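PDB 3OSG: MYB21 from Trichomonas vaginalis, which binds promoter DNA through the R2R3 Myb domain captured here and probably acts as a sequence-specific regulator of RNA polymerase II transcription. Local coordinates for residues T63-T66 with A67-A71; K100-W103 with V104-N108. All blocks are in the same frame, centred on the assembly; numbering follows the deposited sequence.

Contact 1 (T63-T66 with A67-A71); sequences TPWT and AEEDA
The indole of Trp-65 and the carboxylate of Glu-69 lie nearly parallel, their planes 19° apart, with OE1 of Glu-69 3.9 Å above one face of the indole and displaced toward its rim. The motif behind this grouping is a capping box at the start of helix 67-80, with Thr-66 as the N-cap. CB of Glu-69 and OD2 of Asp-70 approach the same ring obliquely, OD2 coming to 3.5 Å from CE3 of Trp-65. OG1 of Thr-66, set between its own backbone N and carbonyl carbon (chi1 74°), accepts from the amide N of Glu-69 at 3.0 Å. Glu-69 answers: its OE1 takes the backbone N-H of Thr-66 over 3.1 Å in a bond close to straight, using the lone pair turned away from OE2. Two reciprocal bonds thus close the box and fix the rotation of both side chains. OG1 also gives a weak bond to OE1 of Glu-68, whose chain bends at chi2 (74°) to come back over the cap. Arg-94 adds a cation-pi contact to the Trp-65 ring and also pairs with OE2 of Glu-69. Asp-70 reaches out to a salt bridge with Arg-102 on helix 96-109. Its OD1 also receives a water that donates a second hydrogen to O of Trp-65, each bond 3.2 Å long.

Contact 2 (K100-W103 with V104-N108); sequences KNRW and VTISN. With nucleotides of chain C; nucleotides of chain B.
Neighbouring turns of one helix meet here, Trp-103 packing against Ile-106 and Ser-107 within helix 96-109, which lies against the bound DNA on one side and against helix 67-80 on another. Trp-103 carries the packing: CB of Ser-107 sits over one face of its six-membered ring, 4.1 Å from the centroid, in a CH-pi contact. CG2 of Ile-106 comes obliquely to the same ring, 3.9 Å from CZ3 of Trp-103. With CG of Trp-103 pointing opposite the backbone N (chi1 172°), the indole leans along the helix toward these residues of the next turn and also meets Trp-84. OG of Ser-107 turns back to donate to O of Val-104 from above the carbonyl plane, and N of Asn-108 reaches that oxygen from the same face. Arg-102, whose guanidinium has Asp-70 as its partner, bends at chi2, its CG lying across CG1 of Ile-106.

The DNA side is polar. NZ of Lys-100 donates to both O6 (2.9 Å) and N7 (3.1 Å) of DG6 of chain C. The amide of Asn-101 makes a two-pronged match to DA5 of chain B: OD1 accepts from N6 at 3.1 Å, and ND2 donates to N7 at 2.9 Å. Farther along, ND2 of Asn-108 donates to OP2 of DA3 of chain B at 2.8 Å, a contact to the DNA backbone. Base reading by Lys-100 and Asn-101 through major-groove atoms is what a Myb recognition helix does.

Following the chain from the N terminus, helix 45-56 leads into the loop whose last residues, 63-66, open contact 1 and pass directly into helix 67-80. Helix 84-88 comes next, and helix 96-109 carries contact 2. The two contacts stand in series, neither nested nor crossed, and neither closes a long loop. Their centres are nonetheless about 12 Å apart, because the fold brings helix 67-80 against helix 96-109. OD1 of Asp-70 and NH2 of Arg-102 form the joining salt bridge at 2.9 Å, flanked by Trp-65 against Arg-102 and Asp-70 against Ile-106. One capped helix start is thereby tied to the DNA-reading helix.

Contact 1 (T63-T66 with A67-A71)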
ATOM      1  N   THR A  63       5.127  -8.975   6.683  1.00 42.58           N
ATOM      2  CA  THR A  63       5.062  -9.491   8.040  1.00 45.79           C
ATOM      3  C   THR A  63       4.181  -8.590   8.903  1.00 42.29           C
ATOM      4  O   THR A  63       4.118  -7.381   8.684  1.00 43.26           O
ATOM      5  CB  THR A  63       6.459  -9.580   8.645  1.00 46.58           C
ATOM      6  OG1 THR A  63       7.004  -8.263   8.785  1.00 46.57           O
ATOM      7  CG2 THR A  63       7.361 -10.393   7.737  1.00 47.90           C
ATOM      8  N   PRO A  64       3.481  -9.177   9.879  1.00 41.28           N
ATOM      9  CA  PRO A  64       2.608  -8.392  10.752  1.00 40.31           C
ATOM     10  C   PRO A  64       3.398  -7.308  11.463  1.00 39.14           C
ATOM     11  O   PRO A  64       4.611  -7.445  11.614  1.00 37.26           O
ATOM     12  CB  PRO A  64       2.107  -9.428  11.766  1.00 43.71           C
ATOM     13  CG  PRO A  64       2.172 -10.729  11.024  1.00 46.66           C
ATOM     14  CD  PRO A  64       3.402 -10.620  10.161  1.00 41.23           C
ATOM     15  N   TRP A  65       2.709  -6.244  11.865  1.00 33.34           N
ATOM     16  CA  TRP A  65       3.288  -5.174  12.659  1.00 35.99           C
ATOM     17  C   TRP A  65       3.699  -5.705  14.017  1.00 40.02           C
ATOM     18  O   TRP A  65       2.924  -6.388  14.688  1.00 37.01           O
ATOM     19  CB  TRP A  65       2.277  -4.039  12.838  1.00 34.02           C
ATOM     20  CG  TRP A  65       2.260  -3.103  11.678  1.00 35.91           C
ATOM     21  CD1 TRP A  65       1.786  -3.361  10.431  1.00 39.40           C
ATOM     22  CD2 TRP A  65       2.751  -1.757  11.652  1.00 34.68           C
ATOM     23  NE1 TRP A  65       1.954  -2.262   9.623  1.00 37.39           N
ATOM     24  CE2 TRP A  65       2.544  -1.263  10.350  1.00 34.91           C
ATOM     25  CE3 TRP A  65       3.349  -0.924  12.600  1.00 35.28           C
ATOM     26  CZ2 TRP A  65       2.906   0.022   9.976  1.00 31.38           C
ATOM     27  CZ3 TRP A  65       3.705   0.350  12.226  1.00 37.08           C
ATOM     28  CH2 TRP A  65       3.478   0.815  10.926  1.00 34.16           C
ATOM     29  N   THR A  66       4.926  -5.389  14.403  1.00 35.32           N
ATOM     30  CA  THR A  66       5.494  -5.833  15.659  1.00 37.15           C
ATOM     31  C   THR A  66       5.212  -4.774  16.718  1.00 37.14           C
ATOM     32  O   THR A  66       4.914  -3.630  16.390  1.00 34.58           O
ATOM     33  CB  THR A  66       7.006  -5.980  15.526  1.00 39.46           C
ATOM     34  OG1 THR A  66       7.597  -4.681  15.487  1.00 36.05           O
ATOM     35  CG2 THR A  66       7.362  -6.717  14.250  1.00 39.60           C
ATOM     36  N   ALA A  67       5.302  -5.148  17.990  1.00 37.80           N
ATOM     37  CA  ALA A  67       5.041  -4.196  19.062  1.00 34.68           C
ATOM     38  C   ALA A  67       6.090  -3.074  19.088  1.00 35.50           C
ATOM     39  O   ALA A  67       5.807  -1.948  19.508  1.00 31.24           O
ATOM     40  CB  ALA A  67       4.940  -4.921  20.424  1.00 41.31           C
ATOM     41  N   GLU A  68       7.295  -3.379  18.616  1.00 33.94           N
ATOM     42  CA  GLU A  68       8.344  -2.375  18.519  1.00 37.65           C
ATOM     43  C   GLU A  68       7.975  -1.336  17.464  1.00 37.49           C
ATOM     44  O   GLU A  68       8.144  -0.132  17.677  1.00 38.53           O
ATOM     45  CB  GLU A  68       9.700  -3.020  18.190  1.00 41.65           C
ATOM     46  CG  GLU A  68      10.123  -4.136  19.161  1.00 48.03           C
ATOM     47  CD  GLU A  68       9.337  -5.443  18.973  1.00 49.52           C
ATOM     48  OE1 GLU A  68       8.953  -5.754  17.826  1.00 50.06           O
ATOM     49  OE2 GLU A  68       9.112  -6.167  19.969  1.00 54.09           O
ATOM     50  N   GLU A  69       7.453  -1.804  16.331  1.00 36.89           N
ATOM     51  CA  GLU A  69       6.992  -0.903  15.283  1.00 35.48           C
ATOM     52  C   GLU A  69       5.858  -0.017  15.772  1.00 33.13           C
ATOM     53  O   GLU A  69       5.837   1.177  15.502  1.00 34.14           O
ATOM     54  CB  GLU A  69       6.529  -1.682  14.057  1.00 37.12           C
ATOM     55  CG  GLU A  69       7.647  -2.126  13.134  1.00 36.13           C
ATOM     56  CD  GLU A  69       7.111  -2.880  11.926  1.00 41.16           C
ATOM     57  OE1 GLU A  69       6.438  -3.907  12.135  1.00 39.09           O
ATOM     58  OE2 GLU A  69       7.359  -2.452  10.774  1.00 43.85           O
ATOM     59  N   ASP A  70       4.903  -0.600  16.485  1.00 34.39           N
ATOM     60  CA  ASP A  70       3.798   0.194  17.013  1.00 32.16           C
ATOM     61  C   ASP A  70       4.316   1.315  17.890  1.00 34.57           C
ATOM     62  O   ASP A  70       3.884   2.473  17.767  1.00 32.69           O
ATOM     63  CB  ASP A  70       2.846  -0.680  17.825  1.00 34.23           C
ATOM     64  CG  ASP A  70       1.833  -1.378  16.959  1.00 40.33           C
ATOM     65  OD1 ASP A  70       1.108  -2.265  17.474  1.00 39.74           O
ATOM     66  OD2 ASP A  70       1.776  -1.029  15.754  1.00 37.16           O
ATOM     67  N   ALA A  71       5.240   0.955  18.776  1.00 35.66           N
ATOM     68  CA  ALA A  71       5.795   1.892  19.747  1.00 36.18           C
ATOM     69  C   ALA A  71       6.506   3.014  19.009  1.00 34.33           C
ATOM     70  O   ALA A  71       6.331   4.191  19.321  1.00 35.60           O
ATOM     71  CB  ALA A  71       6.752   1.173  20.696  1.00 32.19           C
TER
HETATM   72  O   HOH W   1       1.724  -5.454  17.483  1.00 39.93           O

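Contact 2 (K100-W103 with V104-N108)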
ATOM      1  N   LYS A 100      -0.678   5.139   7.918  1.00 22.73           N
ATOM      2  CA  LYS A 100      -1.939   5.786   8.284  1.00 23.69           C
ATOM      3  C   LYS A 100      -3.078   4.785   8.614  1.00 20.48           C
ATOM      4  O   LYS A 100      -3.894   5.051   9.490  1.00 19.16           O
ATOM      5  CB  LYS A 100      -2.355   6.909   7.311  1.00 20.99           C
ATOM      6  CG  LYS A 100      -2.830   6.509   5.918  1.00 20.57           C
ATOM      7  CD  LYS A 100      -3.135   7.766   5.091  1.00 21.82           C
ATOM      8  CE  LYS A 100      -3.531   7.409   3.663  1.00 21.43           C
ATOM      9  NZ  LYS A 100      -4.845   6.689   3.641  1.00 23.17           N
ATOM     10  N   ASN A 101      -3.103   3.623   7.963  1.00 23.90           N
ATOM     11  CA  ASN A 101      -4.029   2.566   8.392  1.00 23.01           C
ATOM     12  C   ASN A 101      -3.727   2.093   9.823  1.00 23.45           C
ATOM     13  O   ASN A 101      -4.635   1.873  10.633  1.00 20.70           O
ATOM     14  CB  ASN A 101      -3.987   1.358   7.434  1.00 22.53           C
ATOM     15  CG  ASN A 101      -4.794   1.591   6.157  1.00 19.45           C
ATOM     16  OD1 ASN A 101      -5.761   2.357   6.138  1.00 19.64           O
ATOM     17  ND2 ASN A 101      -4.404   0.917   5.093  1.00 18.64           N
ATOM     18  N   ARG A 102      -2.446   1.931  10.121  1.00 22.72           N
ATOM     19  CA  ARG A 102      -2.033   1.419  11.419  1.00 26.49           C
ATOM     20  C   ARG A 102      -2.327   2.396  12.542  1.00 25.97           C
ATOM     21  O   ARG A 102      -2.547   1.975  13.676  1.00 26.15           O
ATOM     22  CB  ARG A 102      -0.551   1.066  11.420  1.00 25.59           C
ATOM     23  CG  ARG A 102      -0.128   0.289  12.635  1.00 25.61           C
ATOM     24  CD  ARG A 102      -0.780  -1.073  12.671  1.00 29.89           C
ATOM     25  NE  ARG A 102      -0.410  -1.766  13.898  1.00 33.38           N
ATOM     26  CZ  ARG A 102      -0.913  -2.931  14.292  1.00 35.99           C
ATOM     27  NH1 ARG A 102      -1.828  -3.550  13.565  1.00 32.13           N
ATOM     28  NH2 ARG A 102      -0.502  -3.469  15.430  1.00 36.38           N
ATOM     29  N   TRP A 103      -2.335   3.692  12.237  1.00 22.90           N
ATOM     30  CA  TRP A 103      -2.651   4.674  13.261  1.00 26.51           C
ATOM     31  C   TRP A 103      -4.092   4.521  13.740  1.00 27.72           C
ATOM     32  O   TRP A 103      -4.383   4.698  14.916  1.00 27.41           O
ATOM     33  CB  TRP A 103      -2.412   6.104  12.790  1.00 26.25           C
ATOM     34  CG  TRP A 103      -2.933   7.090  13.795  1.00 25.76           C
ATOM     35  CD1 TRP A 103      -3.926   8.013  13.609  1.00 26.07           C
ATOM     36  CD2 TRP A 103      -2.499   7.229  15.157  1.00 27.02           C
ATOM     37  NE1 TRP A 103      -4.132   8.719  14.774  1.00 34.41           N
ATOM     38  CE2 TRP A 103      -3.270   8.257  15.738  1.00 32.93           C
ATOM     39  CE3 TRP A 103      -1.547   6.572  15.945  1.00 31.32           C
ATOM     40  CZ2 TRP A 103      -3.107   8.652  17.072  1.00 33.75           C
ATOM     41  CZ3 TRP A 103      -1.381   6.974  17.273  1.00 31.29           C
ATOM     42  CH2 TRP A 103      -2.158   8.002  17.814  1.00 28.37           C
ATOM     43  N   VAL A 104      -4.988   4.193  12.821  1.00 28.66           N
ATOM     44  CA  VAL A 104      -6.387   3.940  13.173  1.00 25.08           C
ATOM     45  C   VAL A 104      -6.452   2.811  14.186  1.00 27.64           C
ATOM     46  O   VAL A 104      -7.122   2.909  15.214  1.00 31.79           O
ATOM     47  CB  VAL A 104      -7.233   3.602  11.916  1.00 24.73           C
ATOM     48  CG1 VAL A 104      -8.653   3.292  12.279  1.00 21.76           C
ATOM     49  CG2 VAL A 104      -7.184   4.769  10.893  1.00 21.33           C
ATOM     50  N   THR A 105      -5.730   1.739  13.899  1.00 24.85           N
ATOM     51  CA  THR A 105      -5.780   0.552  14.729  1.00 29.73           C
ATOM     52  C   THR A 105      -5.115   0.823  16.083  1.00 35.37           C
ATOM     53  O   THR A 105      -5.639   0.450  17.140  1.00 32.66           O
ATOM     54  CB  THR A 105      -5.106  -0.617  14.017  1.00 32.07           C
ATOM     55  OG1 THR A 105      -5.621  -0.724  12.677  1.00 33.12           O
ATOM     56  CG2 THR A 105      -5.338  -1.904  14.772  1.00 33.37           C
ATOM     57  N   ILE A 106      -3.968   1.495  16.052  1.00 29.87           N
ATOM     58  CA  ILE A 106      -3.289   1.867  17.286  1.00 31.92           C
ATOM     59  C   ILE A 106      -4.119   2.820  18.130  1.00 33.60           C
ATOM     60  O   ILE A 106      -4.227   2.642  19.335  1.00 36.31           O
ATOM     61  CB  ILE A 106      -1.922   2.509  17.025  1.00 32.69           C
ATOM     62  CG1 ILE A 106      -0.931   1.437  16.584  1.00 31.76           C
ATOM     63  CG2 ILE A 106      -1.420   3.226  18.292  1.00 35.89           C
ATOM     64  CD1 ILE A 106       0.490   1.738  16.961  1.00 37.35           C
ATOM     65  N   SER A 107      -4.707   3.837  17.509  1.00 33.89           N
ATOM     66  CA  SER A 107      -5.495   4.806  18.266  1.00 35.03           C
ATOM     67  C   SER A 107      -6.679   4.131  18.979  1.00 40.22           C
ATOM     68  O   SER A 107      -7.190   4.645  19.975  1.00 39.27           O
ATOM     69  CB  SER A 107      -5.997   5.922  17.370  1.00 33.47           C
ATOM     70  OG  SER A 107      -7.008   5.434  16.508  1.00 40.05           O
ATOM     71  N   ASN A 108      -7.108   2.982  18.460  1.00 39.88           N
ATOM     72  CA  ASN A 108      -8.180   2.194  19.079  1.00 40.25           C
ATOM     73  C   ASN A 108      -7.703   1.500  20.350  1.00 42.32           C
ATOM     74  O   ASN A 108      -8.376   1.523  21.377  1.00 46.57           O
ATOM     75  CB  ASN A 108      -8.732   1.154  18.090  1.00 38.40           C
ATOM     76  CG  ASN A 108      -9.746   1.745  17.129  1.00 39.73           C
ATOM     77  OD1 ASN A 108     -10.267   2.841  17.365  1.00 41.73           O
ATOM     78  ND2 ASN A 108     -10.028   1.027  16.032  1.00 32.19           N
TER
ATOM     79  P    DG C   6      -4.878  12.939   6.807  1.00 27.94           P
ATOM     80  OP1  DG C   6      -4.818  13.990   7.842  1.00 35.53           O
ATOM     81  OP2  DG C   6      -4.467  11.574   7.150  1.00 25.07           O
ATOM     82  O5'  DG C   6      -6.335  12.960   6.214  1.00 22.44           O
ATOM     83  C5'  DG C   6      -6.860  14.196   5.753  1.00 25.91           C
ATOM     84  C4'  DG C   6      -8.153  14.006   4.981  1.00 26.04           C
ATOM     85  O4'  DG C   6      -7.990  13.131   3.827  1.00 20.63           O
ATOM     86  C3'  DG C   6      -9.285  13.419   5.807  1.00 23.31           C
ATOM     87  O3'  DG C   6     -10.454  14.149   5.406  1.00 26.11           O
ATOM     88  C2'  DG C   6      -9.282  11.946   5.386  1.00 22.41           C
ATOM     89  C1'  DG C   6      -8.854  12.010   3.918  1.00 21.83           C
ATOM     90  N9   DG C   6      -8.040  10.887   3.451  1.00 18.13           N
ATOM     91  C8   DG C   6      -6.894  10.447   4.042  1.00 20.64           C
ATOM     92  N7   DG C   6      -6.327   9.455   3.419  1.00 20.60           N
ATOM     93  C5   DG C   6      -7.150   9.215   2.331  1.00 21.32           C
ATOM     94  C6   DG C   6      -7.026   8.234   1.304  1.00 20.73           C
ATOM     95  O6   DG C   6      -6.110   7.396   1.174  1.00 18.36           O
ATOM     96  N1   DG C   6      -8.076   8.322   0.384  1.00 18.14           N
ATOM     97  C2   DG C   6      -9.095   9.259   0.482  1.00 20.14           C
ATOM     98  N2   DG C   6     -10.039   9.250  -0.464  1.00 18.89           N
ATOM     99  N3   DG C   6      -9.208  10.170   1.442  1.00 18.08           N
ATOM    100  C4   DG C   6      -8.204  10.099   2.332  1.00 17.93           C
TER
ATOM    101  P    DA B   5      -4.139  -3.876   3.544  1.00 22.54           P
ATOM    102  OP1  DA B   5      -3.609  -5.214   3.815  1.00 22.96           O
ATOM    103  OP2  DA B   5      -3.296  -2.674   3.727  1.00 21.96           O
ATOM    104  O5'  DA B   5      -4.691  -3.878   2.043  1.00 22.85           O
ATOM    105  C5'  DA B   5      -5.620  -4.879   1.683  1.00 20.91           C
ATOM    106  C4'  DA B   5      -6.472  -4.400   0.533  1.00 22.99           C
ATOM    107  O4'  DA B   5      -7.362  -3.358   1.010  1.00 18.55           O
ATOM    108  C3'  DA B   5      -5.698  -3.769  -0.626  1.00 22.18           C
ATOM    109  O3'  DA B   5      -6.407  -4.041  -1.823  1.00 21.04           O
ATOM    110  C2'  DA B   5      -5.736  -2.280  -0.308  1.00 16.98           C
ATOM    111  C1'  DA B   5      -7.099  -2.135   0.356  1.00 19.18           C
ATOM    112  N9   DA B   5      -7.134  -1.112   1.399  1.00 18.87           N
ATOM    113  C8   DA B   5      -6.153  -0.841   2.310  1.00 18.43           C
ATOM    114  N7   DA B   5      -6.445   0.133   3.144  1.00 18.60           N
ATOM    115  C5   DA B   5      -7.716   0.510   2.777  1.00 17.14           C
ATOM    116  C6   DA B   5      -8.593   1.481   3.294  1.00 18.06           C
ATOM    117  N6   DA B   5      -8.273   2.263   4.332  1.00 18.69           N
ATOM    118  N1   DA B   5      -9.797   1.613   2.716  1.00 17.96           N
ATOM    119  C2   DA B   5     -10.109   0.811   1.690  1.00 19.37           C
ATOM    120  N3   DA B   5      -9.355  -0.140   1.116  1.00 19.53           N
ATOM    121  C4   DA B   5      -8.161  -0.246   1.705  1.00 18.90           C
ATOM    122  P    DA B   3      -9.010  -2.912  15.214  1.00 33.56           P
ATOM    123  OP1  DA B   3      -8.096  -3.761  15.991  1.00 33.24           O
ATOM    124  OP2  DA B   3      -8.895  -1.432  15.224  1.00 33.17           O
ATOM    125  O5'  DA B   3      -8.991  -3.386  13.686  1.00 28.25           O
ATOM    126  C5'  DA B   3      -9.000  -4.763  13.362  1.00 26.45           C
ATOM    127  C4'  DA B   3      -8.747  -4.911  11.875  1.00 25.12           C
ATOM    128  O4'  DA B   3      -9.877  -4.365  11.168  1.00 23.03           O
ATOM    129  C3'  DA B   3      -7.519  -4.178  11.328  1.00 25.48           C
ATOM    130  O3'  DA B   3      -6.746  -5.138  10.621  1.00 28.30           O
ATOM    131  C2'  DA B   3      -8.059  -3.077  10.405  1.00 24.02           C
ATOM    132  C1'  DA B   3      -9.425  -3.634  10.039  1.00 24.35           C
ATOM    133  N9   DA B   3     -10.485  -2.667   9.826  1.00 22.24           N
ATOM    134  C8   DA B   3     -10.816  -1.572  10.588  1.00 20.87           C
ATOM    135  N7   DA B   3     -11.866  -0.924  10.130  1.00 21.94           N
ATOM    136  C5   DA B   3     -12.260  -1.660   9.012  1.00 21.42           C
ATOM    137  C6   DA B   3     -13.296  -1.519   8.066  1.00 18.84           C
ATOM    138  N6   DA B   3     -14.211  -0.542   8.081  1.00 20.09           N
ATOM    139  N1   DA B   3     -13.376  -2.449   7.087  1.00 21.98           N
ATOM    140  C2   DA B   3     -12.486  -3.445   7.039  1.00 22.67           C
ATOM    141  N3   DA B   3     -11.470  -3.673   7.860  1.00 25.91           N
ATOM    142  C4   DA B   3     -11.417  -2.743   8.825  1.00 22.39           C
TER
HETATM  143  O   HOH W   2      -5.104  -0.880   9.496  1.00 27.71           O